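Local coordinates for protein amphiphysin (Drosophila melanogaster, PDB 1URU) that probably senses and binds curved membranes with its dimeric, helical BAR domain, and is linked to endocytosis, at residues A[209-212]-A[213-217]; A[61-64]-A[65-69]; A[151-154]-A[155-158]. All blocks are in the same frame, centred on the assembly; numbering follows the deposited sequence.

Interaction 1: A[209-212]-A[213-217]; sequences QTLF and ATEQV
Thr214 bonds twice to the carbonyl of Thr210 one turn back: its OG1 donates to Thr210 O at 2.6 Å, and its backbone N donates to the same oxygen at 3.0 Å. The two donors arrive from opposite faces of that carbonyl's plane, which spreads them round one acceptor. The hydroxyl gets there because OG1 stands beside the backbone N (chi1 -62°), which lets a beta-branched polar residue stand on the buried side of a helix with its oxygen satisfied locally. A valine in its place would keep the bulk but would probably cost Thr210 O its second bond. Thr210 turns its own OG1 back to Thr206 O in the same way. Glu215 N reaches Leu211 O at 3.1 Å, and Gln216 N reaches Phe212 O at 2.9 Å. Leu211 and Glu215 run side by side, with CD1 of the leucine 4.0 Å from CG of the glutamate, while the buried carboxylate has Tyr63 OH as a weak hydrogen-bond partner of OE2. The bent Gln209 brings NE2 within 3.4 Å of Ala213 CB, where a small methyl leaves room for the amide; both residues also pack on Glu230 of the second subunit. Leu211 rests on Leu113 and Glu215 on Phe109 of helix 92-156. Such a helix, covered partly by its own chain and partly by the partner, is typical of the BAR dimer's coiled-coil bundle.

Interaction 2: A[61-64]-A[65-69]; sequences NNYI and RCVRA
The ring of Tyr63 lies broadside to Val67, whose CG2 sits over its centre in a CH-pi contact, 3.7 Å from the centroid and 8° off the normal. Val67 CG2 is the branch beside the backbone N, with CG1 anti to that nitrogen (chi1 171°), an orientation that turns CG2 over the aromatic face. Flat ring and branched chain thus fit closely, and both pack on Phe109 of helix 92-156. Ile64 and Arg68 run alongside each other instead: Ile64 CG2 lies over one guanidinium face, offset toward its rim and 3.5 Å from Arg68 NE, the buried isoleucine lying against an arginine head that remains exposed. Such a split of faces fits a BAR dimer's helical bundle: Ile64 turns to Leu113 of the same chain, while Tyr63 and Cys66 meet Leu77 and Ala73 of the second subunit. On the polar flank, the Asn62 amide and Arg65 guanidinium are turned 55° apart, and Arg65 NH2 gives Asn62 OD1 only a weak hydrogen bond, 3.4 Å long. A short amide and a flexible arginine suit this partly exposed flank. Cys66 SG lies over one face of the Arg65 guanidinium, 3.8 Å above its plane and offset toward the rim.

Interaction 3: A[151-154]-A[155-158]; sequences SFQN and LQAN
Ser151 and Leu155 come close through their backbones, Ser151 O lying 3.5 Å from Leu155 N, but the angle is too poor for a hydrogen bond; this i to i+4 bond is missing, and the pattern is taken up again by the next two residues. Phe152 does more. Its carbonyl oxygen accepts from Gln156 N at 3.1 Å, with the donor standing above the carbonyl plane, and takes a second, weak bond from Leu155 N three residues on. Its side chain has CG anti to the backbone N (chi1 180°), and this swings the ring forward along the helix until CE2 lies 3.8 Å from Gln156 CD. Ring and amide planes stand 43° apart, so the meeting is oblique rather than stacked. A large aromatic suits this place, the one buried residue of a surface contact, because it also packs on Thr169, Arg172 and Leu175 where the chain returns. Leu155 packs on Thr169 as well, and its CB lies 3.6 Å from Phe152 O. Gln153, on the exposed side, is joined to the next turn by its carbonyl, which accepts from Ala157 N at 3.2 Å. Its CG approaches NE2 of Gln156 at 3.9 Å, the two amide planes being 28° apart; long, flexible amide chains suit this rim, where they can lie across one another. Asn154 offers mainly backbone: its CA is 4.2 Å from the methyl of Ala157, and its carbonyl faces the side chain of Asn158. A missing i to i+4 bond, a weak extra i+3 donor and the passage to loop at Ala157 are what the last turn of a helix commonly looks like; here it is that of helix 92-156, at the far end of the BAR domain's long antiparallel helices.

How the interactions relate
Interactions 1 and 2 lie together in the dimer region, their centres about 16 Å apart on helices 172-239 and 35-84. They touch directly, with Glu215 OE2 2.5 Å from Tyr63 OH in a probable, though weak, hydrogen bond, and both share Phe109 and Leu113 of helix 92-156 as neighbours and contact the second subunit. Interaction 3 stands apart, on the opposite side of the chain's centre, with its centre about 65 Å from that of interaction 1 and about 63 Å from that of interaction 2, and no other chain of the assembly reaches it. Helix 92-156 connects the two regions, packing against both inner contacts in its first half and carrying interaction 3 at its far end.

Interaction 1: A[209-212]-A[213-217]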
loop_
_atom_site.group_PDB
_atom_site.type_symbol
_atom_site.label_atom_id
_atom_site.label_comp_id
_atom_site.label_asym_id
_atom_site.label_seq_id
_atom_site.Cartn_x
_atom_site.Cartn_y
_atom_site.Cartn_z
ATOM N N GLN A 209 3.454 14.690 -15.010
ATOM C CA GLN A 209 2.360 15.658 -14.797
ATOM C C GLN A 209 1.107 14.891 -14.480
ATOM O O GLN A 209 0.399 15.215 -13.534
ATOM C CB GLN A 209 2.110 16.539 -16.033
ATOM C CG GLN A 209 1.123 17.739 -15.866
ATOM C CD GLN A 209 -0.356 17.392 -15.440
ATOM O OE1 GLN A 209 -1.191 16.957 -16.257
ATOM N NE2 GLN A 209 -0.659 17.625 -14.158
ATOM N N THR A 210 0.832 13.868 -15.278
ATOM C CA THR A 210 -0.295 12.959 -15.021
ATOM C C THR A 210 -0.164 12.275 -13.660
ATOM O O THR A 210 -1.123 12.242 -12.892
ATOM C CB THR A 210 -0.377 11.858 -16.100
ATOM O OG1 THR A 210 -0.272 12.423 -17.407
ATOM C CG2 THR A 210 -1.729 11.190 -16.108
ATOM N N LEU A 211 1.020 11.724 -13.381
ATOM C CA LEU A 211 1.254 10.988 -12.138
ATOM C C LEU A 211 1.077 11.905 -10.949
ATOM O O LEU A 211 0.387 11.560 -10.008
ATOM C CB LEU A 211 2.654 10.361 -12.086
ATOM C CG LEU A 211 3.079 9.774 -10.737
ATOM C CD1 LEU A 211 2.137 8.665 -10.309
ATOM C CD2 LEU A 211 4.503 9.261 -10.769
ATOM N N PHE A 212 1.686 13.078 -10.991
ATOM C CA PHE A 212 1.709 13.943 -9.808
ATOM C C PHE A 212 0.365 14.563 -9.497
ATOM O O PHE A 212 0.052 14.781 -8.346
ATOM C CB PHE A 212 2.796 15.001 -9.953
ATOM C CG PHE A 212 4.188 14.445 -9.833
ATOM C CD1 PHE A 212 5.270 15.154 -10.333
ATOM C CD2 PHE A 212 4.420 13.199 -9.224
ATOM C CE1 PHE A 212 6.567 14.651 -10.222
ATOM C CE2 PHE A 212 5.704 12.691 -9.116
ATOM C CZ PHE A 212 6.791 13.429 -9.616
ATOM N N ALA A 213 -0.415 14.808 -10.540
ATOM C CA ALA A 213 -1.773 15.322 -10.444
ATOM C C ALA A 213 -2.741 14.263 -9.912
ATOM O O ALA A 213 -3.716 14.575 -9.222
ATOM C CB ALA A 213 -2.228 15.766 -11.831
ATOM N N THR A 214 -2.489 13.012 -10.278
ATOM C CA THR A 214 -3.323 11.902 -9.871
ATOM C C THR A 214 -3.150 11.729 -8.388
ATOM O O THR A 214 -4.139 11.585 -7.650
ATOM C CB THR A 214 -2.885 10.631 -10.622
ATOM O OG1 THR A 214 -3.070 10.834 -12.025
ATOM C CG2 THR A 214 -3.747 9.434 -10.294
ATOM N N GLU A 215 -1.879 11.780 -7.976
ATOM C CA GLU A 215 -1.496 11.705 -6.582
ATOM C C GLU A 215 -2.102 12.878 -5.817
ATOM O O GLU A 215 -2.733 12.695 -4.796
ATOM C CB GLU A 215 0.020 11.715 -6.436
ATOM C CG GLU A 215 0.735 10.524 -7.052
ATOM C CD GLU A 215 0.912 9.346 -6.103
ATOM O OE1 GLU A 215 0.174 9.212 -5.121
ATOM O OE2 GLU A 215 1.811 8.536 -6.359
ATOM N N GLN A 216 -1.935 14.082 -6.338
ATOM C CA GLN A 216 -2.416 15.287 -5.664
ATOM C C GLN A 216 -3.904 15.192 -5.379
ATOM O O GLN A 216 -4.345 15.408 -4.261
ATOM C CB GLN A 216 -2.099 16.542 -6.508
ATOM C CG GLN A 216 -3.171 17.666 -6.546
ATOM C CD GLN A 216 -3.363 18.352 -5.214
ATOM O OE1 GLN A 216 -2.395 18.712 -4.545
ATOM N NE2 GLN A 216 -4.615 18.540 -4.824
ATOM N N VAL A 217 -4.673 14.864 -6.409
ATOM C CA VAL A 217 -6.120 14.847 -6.293
ATOM C C VAL A 217 -6.539 13.795 -5.267
ATOM O O VAL A 217 -7.309 14.108 -4.370
ATOM C CB VAL A 217 -6.784 14.637 -7.680
ATOM C CG1 VAL A 217 -8.148 13.972 -7.566
ATOM C CG2 VAL A 217 -6.901 15.969 -8.411
#

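Interaction 2: A[61-64]-A[65-69]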
loop_
_atom_site.group_PDB
_atom_site.type_symbol
_atom_site.label_atom_id
_atom_site.label_comp_id
_atom_site.label_asym_id
_atom_site.label_seq_id
_atom_site.Cartn_x
_atom_site.Cartn_y
_atom_site.Cartn_z
ATOM N N ASN A 61 5.244 -0.322 -11.778
ATOM C CA ASN A 61 4.398 -1.506 -11.726
ATOM C C ASN A 61 4.380 -2.094 -10.316
ATOM O O ASN A 61 3.378 -2.632 -9.874
ATOM C CB ASN A 61 4.823 -2.560 -12.769
ATOM C CG ASN A 61 4.182 -2.320 -14.131
ATOM O OD1 ASN A 61 4.831 -2.417 -15.163
ATOM N ND2 ASN A 61 2.904 -2.005 -14.138
ATOM N N ASN A 62 5.497 -1.966 -9.619
ATOM C CA ASN A 62 5.581 -2.388 -8.234
ATOM C C ASN A 62 4.697 -1.474 -7.370
ATOM O O ASN A 62 3.987 -1.949 -6.509
ATOM C CB ASN A 62 7.042 -2.395 -7.767
ATOM C CG ASN A 62 7.185 -2.846 -6.330
ATOM O OD1 ASN A 62 6.775 -3.955 -5.980
ATOM N ND2 ASN A 62 7.739 -1.986 -5.483
ATOM N N TYR A 63 4.706 -0.172 -7.668
ATOM C CA TYR A 63 3.899 0.816 -6.958
ATOM C C TYR A 63 2.424 0.543 -7.133
ATOM O O TYR A 63 1.669 0.601 -6.181
ATOM C CB TYR A 63 4.207 2.195 -7.482
ATOM C CG TYR A 63 3.496 3.325 -6.791
ATOM C CD1 TYR A 63 3.733 3.600 -5.453
ATOM C CD2 TYR A 63 2.613 4.154 -7.485
ATOM C CE1 TYR A 63 3.106 4.666 -4.802
ATOM C CE2 TYR A 63 1.971 5.228 -6.843
ATOM C CZ TYR A 63 2.243 5.476 -5.499
ATOM O OH TYR A 63 1.648 6.509 -4.854
ATOM N N ILE A 64 2.014 0.214 -8.342
ATOM C CA ILE A 64 0.602 0.003 -8.611
ATOM C C ILE A 64 0.038 -1.160 -7.789
ATOM O O ILE A 64 -0.982 -1.014 -7.130
ATOM C CB ILE A 64 0.361 -0.303 -10.082
ATOM C CG1 ILE A 64 0.854 0.839 -10.966
ATOM C CG2 ILE A 64 -1.127 -0.648 -10.295
ATOM C CD1 ILE A 64 -0.228 1.576 -11.676
ATOM N N ARG A 65 0.657 -2.331 -7.850
ATOM C CA ARG A 65 0.116 -3.426 -7.056
ATOM C C ARG A 65 0.266 -3.150 -5.554
ATOM O O ARG A 65 -0.539 -3.610 -4.763
ATOM C CB ARG A 65 0.676 -4.803 -7.476
ATOM C CG ARG A 65 2.119 -5.024 -7.230
ATOM C CD ARG A 65 2.493 -6.458 -6.796
ATOM N NE ARG A 65 3.756 -6.377 -6.055
ATOM C CZ ARG A 65 3.898 -6.513 -4.751
ATOM N NH1 ARG A 65 2.863 -6.833 -3.963
ATOM N NH2 ARG A 65 5.103 -6.349 -4.229
ATOM N N CYS A 66 1.257 -2.371 -5.146
ATOM C CA CYS A 66 1.336 -2.038 -3.739
ATOM C C CYS A 66 0.183 -1.128 -3.329
ATOM O O CYS A 66 -0.343 -1.256 -2.229
ATOM C CB CYS A 66 2.703 -1.475 -3.372
ATOM S SG CYS A 66 3.910 -2.821 -3.243
ATOM N N VAL A 67 -0.222 -0.256 -4.247
ATOM C CA VAL A 67 -1.370 0.631 -4.093
ATOM C C VAL A 67 -2.682 -0.167 -4.062
ATOM O O VAL A 67 -3.508 0.015 -3.166
ATOM C CB VAL A 67 -1.457 1.653 -5.290
ATOM C CG1 VAL A 67 -2.756 2.404 -5.242
ATOM C CG2 VAL A 67 -0.239 2.620 -5.330
ATOM N N ARG A 68 -2.877 -1.001 -5.082
ATOM C CA ARG A 68 -4.021 -1.885 -5.205
ATOM C C ARG A 68 -4.234 -2.624 -3.891
ATOM O O ARG A 68 -5.322 -2.588 -3.327
ATOM C CB ARG A 68 -3.822 -2.889 -6.361
ATOM C CG ARG A 68 -4.666 -2.593 -7.603
ATOM C CD ARG A 68 -4.054 -3.016 -8.959
ATOM N NE ARG A 68 -4.295 -1.986 -9.980
ATOM C CZ ARG A 68 -4.241 -2.163 -11.316
ATOM N NH1 ARG A 68 -3.954 -3.354 -11.841
ATOM N NH2 ARG A 68 -4.495 -1.135 -12.133
ATOM N N ALA A 69 -3.188 -3.271 -3.393
ATOM C CA ALA A 69 -3.278 -3.996 -2.123
ATOM C C ALA A 69 -3.637 -3.074 -0.944
ATOM O O ALA A 69 -4.323 -3.505 -0.006
ATOM C CB ALA A 69 -1.980 -4.720 -1.837
#

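Interaction 3: A[151-154]-A[155-158]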
loop_
_atom_site.group_PDB
_atom_site.type_symbol
_atom_site.label_atom_id
_atom_site.label_comp_id
_atom_site.label_asym_id
_atom_site.label_seq_id
_atom_site.Cartn_x
_atom_site.Cartn_y
_atom_site.Cartn_z
ATOM N N SER A 151 37.483 -8.755 -48.549
ATOM C CA SER A 151 37.351 -9.878 -49.502
ATOM C C SER A 151 37.527 -9.481 -50.981
ATOM O O SER A 151 38.098 -10.249 -51.760
ATOM C CB SER A 151 35.992 -10.579 -49.309
ATOM O OG SER A 151 35.643 -11.388 -50.419
ATOM N N PHE A 152 37.052 -8.285 -51.349
ATOM C CA PHE A 152 37.055 -7.809 -52.737
ATOM C C PHE A 152 38.326 -6.996 -53.087
ATOM O O PHE A 152 38.656 -6.834 -54.267
ATOM C CB PHE A 152 35.781 -6.986 -53.023
ATOM C CG PHE A 152 35.705 -6.449 -54.432
ATOM C CD1 PHE A 152 35.196 -7.234 -55.465
ATOM C CD2 PHE A 152 36.172 -5.169 -54.727
ATOM C CE1 PHE A 152 35.144 -6.746 -56.760
ATOM C CE2 PHE A 152 36.122 -4.681 -56.014
ATOM C CZ PHE A 152 35.608 -5.472 -57.033
ATOM N N GLN A 153 39.036 -6.493 -52.074
ATOM C CA GLN A 153 40.328 -5.830 -52.285
ATOM C C GLN A 153 41.456 -6.834 -52.563
ATOM O O GLN A 153 42.369 -6.525 -53.335
ATOM C CB GLN A 153 40.700 -4.938 -51.095
ATOM C CG GLN A 153 40.125 -3.525 -51.203
ATOM C CD GLN A 153 40.397 -2.668 -49.973
ATOM O OE1 GLN A 153 40.507 -3.180 -48.856
ATOM N NE2 GLN A 153 40.498 -1.356 -50.179
ATOM N N ASN A 154 41.401 -8.011 -51.930
ATOM C CA ASN A 154 42.302 -9.136 -52.257
ATOM C C ASN A 154 41.667 -10.139 -53.263
ATOM O O ASN A 154 42.038 -11.318 -53.328
ATOM C CB ASN A 154 42.896 -9.809 -50.976
ATOM C CG ASN A 154 41.917 -10.760 -50.239
ATOM O OD1 ASN A 154 40.799 -11.035 -50.688
ATOM N ND2 ASN A 154 42.365 -11.272 -49.092
ATOM N N LEU A 155 40.683 -9.638 -54.013
ATOM C CA LEU A 155 40.239 -10.212 -55.282
ATOM C C LEU A 155 40.839 -9.352 -56.413
ATOM O O LEU A 155 41.300 -9.892 -57.423
ATOM C CB LEU A 155 38.699 -10.224 -55.350
ATOM C CG LEU A 155 37.936 -11.290 -56.172
ATOM C CD1 LEU A 155 38.337 -11.253 -57.635
ATOM C CD2 LEU A 155 38.106 -12.715 -55.612
ATOM N N GLN A 156 40.811 -8.022 -56.223
ATOM C CA GLN A 156 41.464 -7.030 -57.103
ATOM C C GLN A 156 42.968 -7.294 -57.195
ATOM O O GLN A 156 43.561 -7.205 -58.269
ATOM C CB GLN A 156 41.254 -5.584 -56.580
ATOM C CG GLN A 156 39.966 -4.866 -57.057
ATOM C CD GLN A 156 39.690 -3.517 -56.340
ATOM O OE1 GLN A 156 39.124 -2.587 -56.937
ATOM N NE2 GLN A 156 40.073 -3.424 -55.068
ATOM N N ALA A 157 43.579 -7.611 -56.056
ATOM C CA ALA A 157 45.019 -7.835 -55.993
ATOM C C ALA A 157 45.410 -9.177 -56.643
ATOM O O ALA A 157 45.938 -9.199 -57.759
ATOM C CB ALA A 157 45.519 -7.755 -54.529
ATOM N N ASN A 158 45.108 -10.285 -55.958
ATOM C CA ASN A 158 45.626 -11.628 -56.320
ATOM C C ASN A 158 45.338 -12.091 -57.755
ATOM O O ASN A 158 46.208 -12.705 -58.387
ATOM C CB ASN A 158 45.091 -12.714 -55.344
ATOM C CG ASN A 158 45.857 -12.762 -54.012
ATOM O OD1 ASN A 158 46.993 -12.281 -53.915
ATOM N ND2 ASN A 158 45.232 -13.338 -52.985
#